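Local coordinates for protein PrgB (PDB 6EVU) that promotes aggregation, biofilm formation and conjugation in Enterococcus faecalis through DNA binding and compaction, represented here by its adhesin domain, at residues G143-A147 and F158-N162; K167-T171 and F213-F217. All coordinates share one frame; numbering follows the deposited sequence.

Interaction 1 pairs the two strands of a hairpin in one antiparallel sheet, whereas interaction 2 reaches across strand 280-287, between 169-179 and 211-215 in a second antiparallel sheet; their centres lie about 13 Å apart. The two sheets meet where side chains of interaction 1 press on strand 169-179: Leu-145 CD1 comes within 3.5 Å of Thr-171 OG1, and Leu-145 CD2 within 3.9 Å of Val-169 CG1. Ile-159 CG2 also reaches Thr-171. One contact therefore builds a sheet and faces inward, while the other lies on the far side of strand 169-179, partly open to solvent. Both fall in the glucan-binding protein C region, in a two-sheet architecture consistent with antigen I/II adhesins.

Interaction 1: G143-A147 and F158-N162; sequences GTLNA and FIGTN
With chi1 at -170°, Thr-161 sends OG1 opposite its backbone nitrogen, which leaves CG2 between N and the carbonyl carbon and turns it to Leu-145. Leu-145 sets CG beside its own N (chi1 -67°), and its CD2 branch meets Thr-161 CG2 at 3.6 Å, the two side chains crossing at about a right angle. Its other branch, CD1, runs to Ile-159 CG2 at 3.9 Å, so the fork of the leucine touches Ile-159 on the opposing strand and Thr-161 just past its end. The CG1 branch of Ile-159 lies 4.0 Å from Ala-147 CB, a methyl short enough to pack against the isoleucine branch.

The backbone holds these groups in antiparallel register. Asn-146 and Gly-160 form a hydrogen-bonded pair, with Asn-146 N to Gly-160 O at 2.7 Å and Gly-160 N to Asn-146 O at 2.8 Å. Ala-147 and Ile-159 follow as a non-hydrogen-bonded pair. The almost fully stretched backbone at Gly-160 is readily adopted by glycine. The side chain of Asn-146 lies beside the Gly-160 carbonyl, close but not bonded to it.

A water ties the polar end together. It donates to Asn-146 OD1 at 2.7 Å and is shared with Thr-144 OG1 and Thr-161 OG1, each 2.9 Å from it. The amide ND2 turns instead to the main-chain oxygens of Leu-72 and Lys-74, and Thr-144 OG1 also bonds Ser-142.

Leu-145 and Ile-159 thus press hydrocarbon on strand 169-179, while Asn-146 uses both ends of its side-chain amide, which probably offsets the cost of burying it. The water joins three polar side chains that do not bond one another.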
ATOM      1  N   GLY A 143       0.163 -13.998 -14.487  1.00 30.47           N
ATOM      2  CA  GLY A 143      -0.901 -13.427 -13.674  1.00 25.68           C
ATOM      3  C   GLY A 143      -0.698 -13.552 -12.175  1.00 28.55           C
ATOM      4  O   GLY A 143      -1.687 -13.547 -11.414  1.00 31.48           O
ATOM      5  N   THR A 144       0.555 -13.577 -11.720  1.00 24.97           N
ATOM      6  CA  THR A 144       0.876 -13.675 -10.306  1.00 25.73           C
ATOM      7  C   THR A 144       1.533 -12.385  -9.851  1.00 27.95           C
ATOM      8  O   THR A 144       1.949 -11.548 -10.662  1.00 24.69           O
ATOM      9  CB  THR A 144       1.837 -14.840 -10.014  1.00 24.52           C
ATOM     10  OG1 THR A 144       3.038 -14.667 -10.763  1.00 24.92           O
ATOM     11  CG2 THR A 144       1.172 -16.182 -10.427  1.00 27.36           C
ATOM     12  N   LEU A 145       1.673 -12.247  -8.538  1.00 22.76           N
ATOM     13  CA  LEU A 145       2.479 -11.161  -7.981  1.00 21.27           C
ATOM     14  C   LEU A 145       3.472 -11.755  -7.007  1.00 23.50           C
ATOM     15  O   LEU A 145       3.228 -12.814  -6.409  1.00 25.58           O
ATOM     16  CB  LEU A 145       1.635 -10.097  -7.219  1.00 21.05           C
ATOM     17  CG  LEU A 145       0.697  -9.293  -8.098  1.00 22.15           C
ATOM     18  CD1 LEU A 145      -0.295  -8.601  -7.151  1.00 24.42           C
ATOM     19  CD2 LEU A 145       1.318  -8.378  -9.101  1.00 23.54           C
ATOM     20  N   ASN A 146       4.615 -11.060  -6.829  1.00 21.60           N
ATOM     21  CA  ASN A 146       5.564 -11.439  -5.811  1.00 18.03           C
ATOM     22  C   ASN A 146       5.410 -10.476  -4.641  1.00 20.84           C
ATOM     23  O   ASN A 146       5.166  -9.294  -4.833  1.00 25.42           O
ATOM     24  CB  ASN A 146       6.988 -11.370  -6.347  1.00 23.61           C
ATOM     25  CG  ASN A 146       7.132 -12.030  -7.712  1.00 26.27           C
ATOM     26  OD1 ASN A 146       6.609 -13.121  -7.935  1.00 28.41           O
ATOM     27  ND2 ASN A 146       7.843 -11.357  -8.646  1.00 24.25           N
ATOM     28  N   ALA A 147       5.638 -10.996  -3.440  1.00 21.89           N
ATOM     29  CA  ALA A 147       5.521 -10.183  -2.247  1.00 22.70           C
ATOM     30  C   ALA A 147       6.705 -10.467  -1.359  1.00 26.57           C
ATOM     31  O   ALA A 147       7.153 -11.613  -1.225  1.00 25.05           O
ATOM     32  CB  ALA A 147       4.232 -10.472  -1.485  1.00 24.23           C
ATOM     33  N   PHE A 158       6.252  -5.310   0.224  1.00 23.10           N
ATOM     34  CA  PHE A 158       6.700  -4.881  -1.100  1.00 23.88           C
ATOM     35  C   PHE A 158       6.108  -5.850  -2.089  1.00 23.28           C
ATOM     36  O   PHE A 158       6.207  -7.058  -1.881  1.00 26.40           O
ATOM     37  CB  PHE A 158       8.231  -4.902  -1.200  1.00 25.12           C
ATOM     38  CG  PHE A 158       8.925  -3.904  -0.291  1.00 24.66           C
ATOM     39  CD1 PHE A 158       9.051  -4.183   1.062  1.00 26.68           C
ATOM     40  CD2 PHE A 158       9.479  -2.702  -0.794  1.00 31.18           C
ATOM     41  CE1 PHE A 158       9.738  -3.261   1.936  1.00 35.53           C
ATOM     42  CE2 PHE A 158      10.120  -1.768   0.085  1.00 31.16           C
ATOM     43  CZ  PHE A 158      10.240  -2.060   1.418  1.00 33.30           C
ATOM     44  N   ILE A 159       5.446  -5.348  -3.135  1.00 20.59           N
ATOM     45  CA  ILE A 159       4.705  -6.234  -4.036  1.00 20.31           C
ATOM     46  C   ILE A 159       5.032  -5.867  -5.470  1.00 22.78           C
ATOM     47  O   ILE A 159       5.042  -4.684  -5.846  1.00 23.73           O
ATOM     48  CB  ILE A 159       3.178  -6.147  -3.742  1.00 22.70           C
ATOM     49  CG1 ILE A 159       2.896  -6.815  -2.345  1.00 26.86           C
ATOM     50  CG2 ILE A 159       2.304  -6.809  -4.898  1.00 22.38           C
ATOM     51  CD1 ILE A 159       1.529  -6.702  -1.840  1.00 38.21           C
ATOM     52  N   GLY A 160       5.207  -6.886  -6.322  1.00 21.70           N
ATOM     53  CA  GLY A 160       5.466  -6.536  -7.716  1.00 23.27           C
ATOM     54  C   GLY A 160       5.610  -7.777  -8.575  1.00 23.16           C
ATOM     55  O   GLY A 160       5.664  -8.903  -8.068  1.00 23.22           O
ATOM     56  N   THR A 161       5.709  -7.541  -9.888  1.00 22.04           N
ATOM     57  CA  THR A 161       5.932  -8.617 -10.856  1.00 22.64           C
ATOM     58  C   THR A 161       6.432  -7.992 -12.160  1.00 29.95           C
ATOM     59  O   THR A 161       6.599  -6.786 -12.266  1.00 25.90           O
ATOM     60  CB  THR A 161       4.653  -9.448 -11.052  1.00 23.09           C
ATOM     61  OG1 THR A 161       5.002 -10.622 -11.839  1.00 24.04           O
ATOM     62  CG2 THR A 161       3.612  -8.661 -11.838  1.00 24.64           C
ATOM     63  N   ASN A 162       6.686  -8.830 -13.137  1.00 24.99           N
ATOM     64  CA  ASN A 162       7.070  -8.412 -14.477  1.00 31.06           C
ATOM     65  C   ASN A 162       5.883  -7.792 -15.199  1.00 27.75           C
ATOM     66  O   ASN A 162       4.776  -8.331 -15.145  1.00 29.46           O
ATOM     67  CB  ASN A 162       7.518  -9.697 -15.209  1.00 34.12           C
ATOM     68  CG  ASN A 162       8.024  -9.456 -16.560  1.00 40.02           C
ATOM     69  OD1 ASN A 162       8.771  -8.510 -16.819  1.00 35.68           O
ATOM     70  ND2 ASN A 162       7.688 -10.366 -17.449  1.00 38.99           N
TER
HETATM   71  O   HOH W   1       5.382 -13.077 -10.368  1.00 25.47           O

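Interaction 2: K167-T171 and F213-F217; sequences KDVKT and FVSDF
The flat ring of Phe-213 receives Lys-170 at its edge, close to the ring plane: Lys-170 CD stands 3.8 Å from Phe-213 CE1, and the two side chains cross at about a right angle. Val-169 O and one carboxylate oxygen of Asp-168 approach the outer end of the ring obliquely. Val-169 O is 3.6 Å from Phe-213 CZ, and Asp-168 OD2 is 3.7 Å from the same carbon, with the carboxylate turned roughly midway between parallel and perpendicular to the ring. The ring also makes a cation-pi contact with Lys-238, whose ammonium is salt-bridged to Asp-168 OD2.

The second flat group is the carboxylate of Asp-216. Its OD2 accepts from opposite faces: Lys-170 NZ at 2.7 Å, lying 36° out of the plane, and Ser-215 OG, also 2.7 Å from it, lying 53° out. The lysine chain is otherwise extended but bends at chi3 (80°), which carries NZ past the phenylalanine to the carboxylate. On the way Lys-170 CD passes 3.7 Å from Ser-215 OG. Lysine fits because its methylenes can lie against an aromatic edge while its charge is delivered beyond it. Two donors on a single oxygen probably favour the charged form of Asp-216 and help to hold its carboxylate. The backbone of Asp-216 has left-handed helical torsions, which help turn the chain at the end of the strand.

Strands 169-179 and 211-215 do not pair directly; the axes of 169-171 and 213-215 approach to 8.7 Å. Strand 280-287 runs between them and bonds to both, its Ser-283 touching Lys-170, Ser-215 and Asp-216, so these side chains bridge across the middle strand on one face of the sheet. Strand 124-137 flanks 169-179 on its other edge.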
ATOM      1  N   LYS A 167      -2.216  -4.223 -17.760  1.00 36.01           N
ATOM      2  CA  LYS A 167      -3.089  -4.357 -16.596  1.00 38.86           C
ATOM      3  C   LYS A 167      -2.471  -3.721 -15.354  1.00 36.37           C
ATOM      4  O   LYS A 167      -1.239  -3.609 -15.211  1.00 32.87           O
ATOM      5  CB  LYS A 167      -3.373  -5.837 -16.318  1.00 33.19           C
ATOM      6  CG  LYS A 167      -4.205  -6.525 -17.389  1.00 37.70           C
ATOM      7  CD  LYS A 167      -4.136  -7.993 -17.062  1.00 37.81           C
ATOM      8  CE  LYS A 167      -5.327  -8.422 -16.208  1.00 58.99           C
ATOM      9  NZ  LYS A 167      -5.900  -7.410 -15.239  1.00 64.66           N
ATOM     10  N   ASP A 168      -3.343  -3.319 -14.435  1.00 30.72           N
ATOM     11  CA  ASP A 168      -2.890  -2.847 -13.128  1.00 29.64           C
ATOM     12  C   ASP A 168      -2.185  -3.944 -12.330  1.00 32.84           C
ATOM     13  O   ASP A 168      -2.450  -5.136 -12.485  1.00 31.92           O
ATOM     14  CB  ASP A 168      -4.092  -2.360 -12.284  1.00 33.40           C
ATOM     15  CG  ASP A 168      -4.706  -1.055 -12.793  1.00 46.17           C
ATOM     16  OD1 ASP A 168      -4.160  -0.465 -13.745  1.00 40.52           O
ATOM     17  OD2 ASP A 168      -5.751  -0.641 -12.216  1.00 42.28           O
ATOM     18  N   VAL A 169      -1.262  -3.523 -11.483  1.00 26.07           N
ATOM     19  CA  VAL A 169      -0.959  -4.262 -10.264  1.00 25.56           C
ATOM     20  C   VAL A 169      -2.040  -3.887  -9.260  1.00 27.54           C
ATOM     21  O   VAL A 169      -2.276  -2.703  -9.050  1.00 30.21           O
ATOM     22  CB  VAL A 169       0.439  -3.907  -9.750  1.00 27.12           C
ATOM     23  CG1 VAL A 169       0.751  -4.572  -8.425  1.00 24.48           C
ATOM     24  CG2 VAL A 169       1.488  -4.332 -10.796  1.00 28.60           C
ATOM     25  N   LYS A 170      -2.695  -4.873  -8.634  1.00 25.26           N
ATOM     26  CA  LYS A 170      -3.663  -4.540  -7.578  1.00 24.89           C
ATOM     27  C   LYS A 170      -3.793  -5.672  -6.567  1.00 27.31           C
ATOM     28  O   LYS A 170      -3.874  -6.839  -6.947  1.00 23.94           O
ATOM     29  CB  LYS A 170      -5.038  -4.164  -8.166  1.00 25.44           C
ATOM     30  CG  LYS A 170      -5.939  -3.522  -7.072  1.00 27.48           C
ATOM     31  CD  LYS A 170      -7.215  -2.945  -7.640  1.00 33.49           C
ATOM     32  CE  LYS A 170      -8.267  -4.003  -7.900  1.00 32.66           C
ATOM     33  NZ  LYS A 170      -9.582  -3.381  -8.417  1.00 36.28           N
ATOM     34  N   THR A 171      -3.787  -5.318  -5.274  1.00 24.23           N
ATOM     35  CA  THR A 171      -3.808  -6.238  -4.153  1.00 24.41           C
ATOM     36  C   THR A 171      -4.847  -5.748  -3.155  1.00 24.02           C
ATOM     37  O   THR A 171      -4.830  -4.561  -2.782  1.00 27.49           O
ATOM     38  CB  THR A 171      -2.440  -6.318  -3.448  1.00 25.43           C
ATOM     39  OG1 THR A 171      -1.416  -6.649  -4.428  1.00 24.89           O
ATOM     40  CG2 THR A 171      -2.459  -7.367  -2.365  1.00 26.32           C
ATOM     41  N   PHE A 213      -1.910   3.877  -6.565  1.00 33.78           N
ATOM     42  CA  PHE A 213      -3.287   4.224  -6.187  1.00 41.70           C
ATOM     43  C   PHE A 213      -3.772   3.361  -5.033  1.00 36.92           C
ATOM     44  O   PHE A 213      -3.160   2.337  -4.688  1.00 29.84           O
ATOM     45  CB  PHE A 213      -4.272   4.042  -7.372  1.00 32.09           C
ATOM     46  CG  PHE A 213      -4.415   2.591  -7.843  1.00 32.88           C
ATOM     47  CD1 PHE A 213      -5.363   1.746  -7.278  1.00 38.81           C
ATOM     48  CD2 PHE A 213      -3.621   2.121  -8.889  1.00 32.96           C
ATOM     49  CE1 PHE A 213      -5.510   0.448  -7.707  1.00 39.53           C
ATOM     50  CE2 PHE A 213      -3.773   0.815  -9.357  1.00 34.20           C
ATOM     51  CZ  PHE A 213      -4.700  -0.028  -8.769  1.00 34.32           C
ATOM     52  N   VAL A 214      -4.902   3.782  -4.448  1.00 31.44           N
ATOM     53  CA  VAL A 214      -5.765   2.939  -3.644  1.00 30.64           C
ATOM     54  C   VAL A 214      -7.165   2.951  -4.240  1.00 33.49           C
ATOM     55  O   VAL A 214      -7.530   3.862  -4.980  1.00 33.82           O
ATOM     56  CB  VAL A 214      -5.782   3.408  -2.180  1.00 29.44           C
ATOM     57  CG1 VAL A 214      -4.409   3.178  -1.581  1.00 30.13           C
ATOM     58  CG2 VAL A 214      -6.212   4.954  -2.058  1.00 34.46           C
ATOM     59  N   SER A 215      -7.942   1.905  -3.950  1.00 32.97           N
ATOM     60  CA  SER A 215      -9.273   1.767  -4.549  1.00 35.35           C
ATOM     61  C   SER A 215     -10.058   0.725  -3.761  1.00 36.20           C
ATOM     62  O   SER A 215      -9.522   0.078  -2.849  1.00 30.96           O
ATOM     63  CB  SER A 215      -9.177   1.363  -6.023  1.00 39.26           C
ATOM     64  OG  SER A 215      -8.636   0.053  -6.072  1.00 37.28           O
ATOM     65  N   ASP A 216     -11.322   0.517  -4.176  1.00 32.09           N
ATOM     66  CA  ASP A 216     -12.150  -0.587  -3.695  1.00 37.40           C
ATOM     67  C   ASP A 216     -12.159  -0.652  -2.167  1.00 29.71           C
ATOM     68  O   ASP A 216     -11.952  -1.696  -1.543  1.00 34.15           O
ATOM     69  CB  ASP A 216     -11.704  -1.904  -4.307  1.00 38.43           C
ATOM     70  CG  ASP A 216     -11.656  -1.828  -5.810  1.00 43.08           C
ATOM     71  OD1 ASP A 216     -12.731  -1.631  -6.395  1.00 42.23           O
ATOM     72  OD2 ASP A 216     -10.543  -1.898  -6.380  1.00 47.45           O
ATOM     73  N   PHE A 217     -12.476   0.489  -1.569  1.00 31.34           N
ATOM     74  CA  PHE A 217     -12.574   0.507  -0.120  1.00 37.07           C
ATOM     75  C   PHE A 217     -13.707  -0.426   0.289  1.00 37.90           C
ATOM     76  O   PHE A 217     -14.770  -0.427  -0.332  1.00 36.84           O
ATOM     77  CB  PHE A 217     -12.762   1.949   0.362  1.00 33.55           C
ATOM     78  CG  PHE A 217     -11.450   2.696   0.376  1.00 35.68           C
ATOM     79  CD1 PHE A 217     -10.913   3.210  -0.800  1.00 33.88           C
ATOM     80  CD2 PHE A 217     -10.665   2.698   1.527  1.00 33.21           C
ATOM     81  CE1 PHE A 217      -9.634   3.801  -0.803  1.00 36.21           C
ATOM     82  CE2 PHE A 217      -9.384   3.316   1.560  1.00 32.00           C
ATOM     83  CZ  PHE A 217      -8.876   3.875   0.399  1.00 35.45           C
TER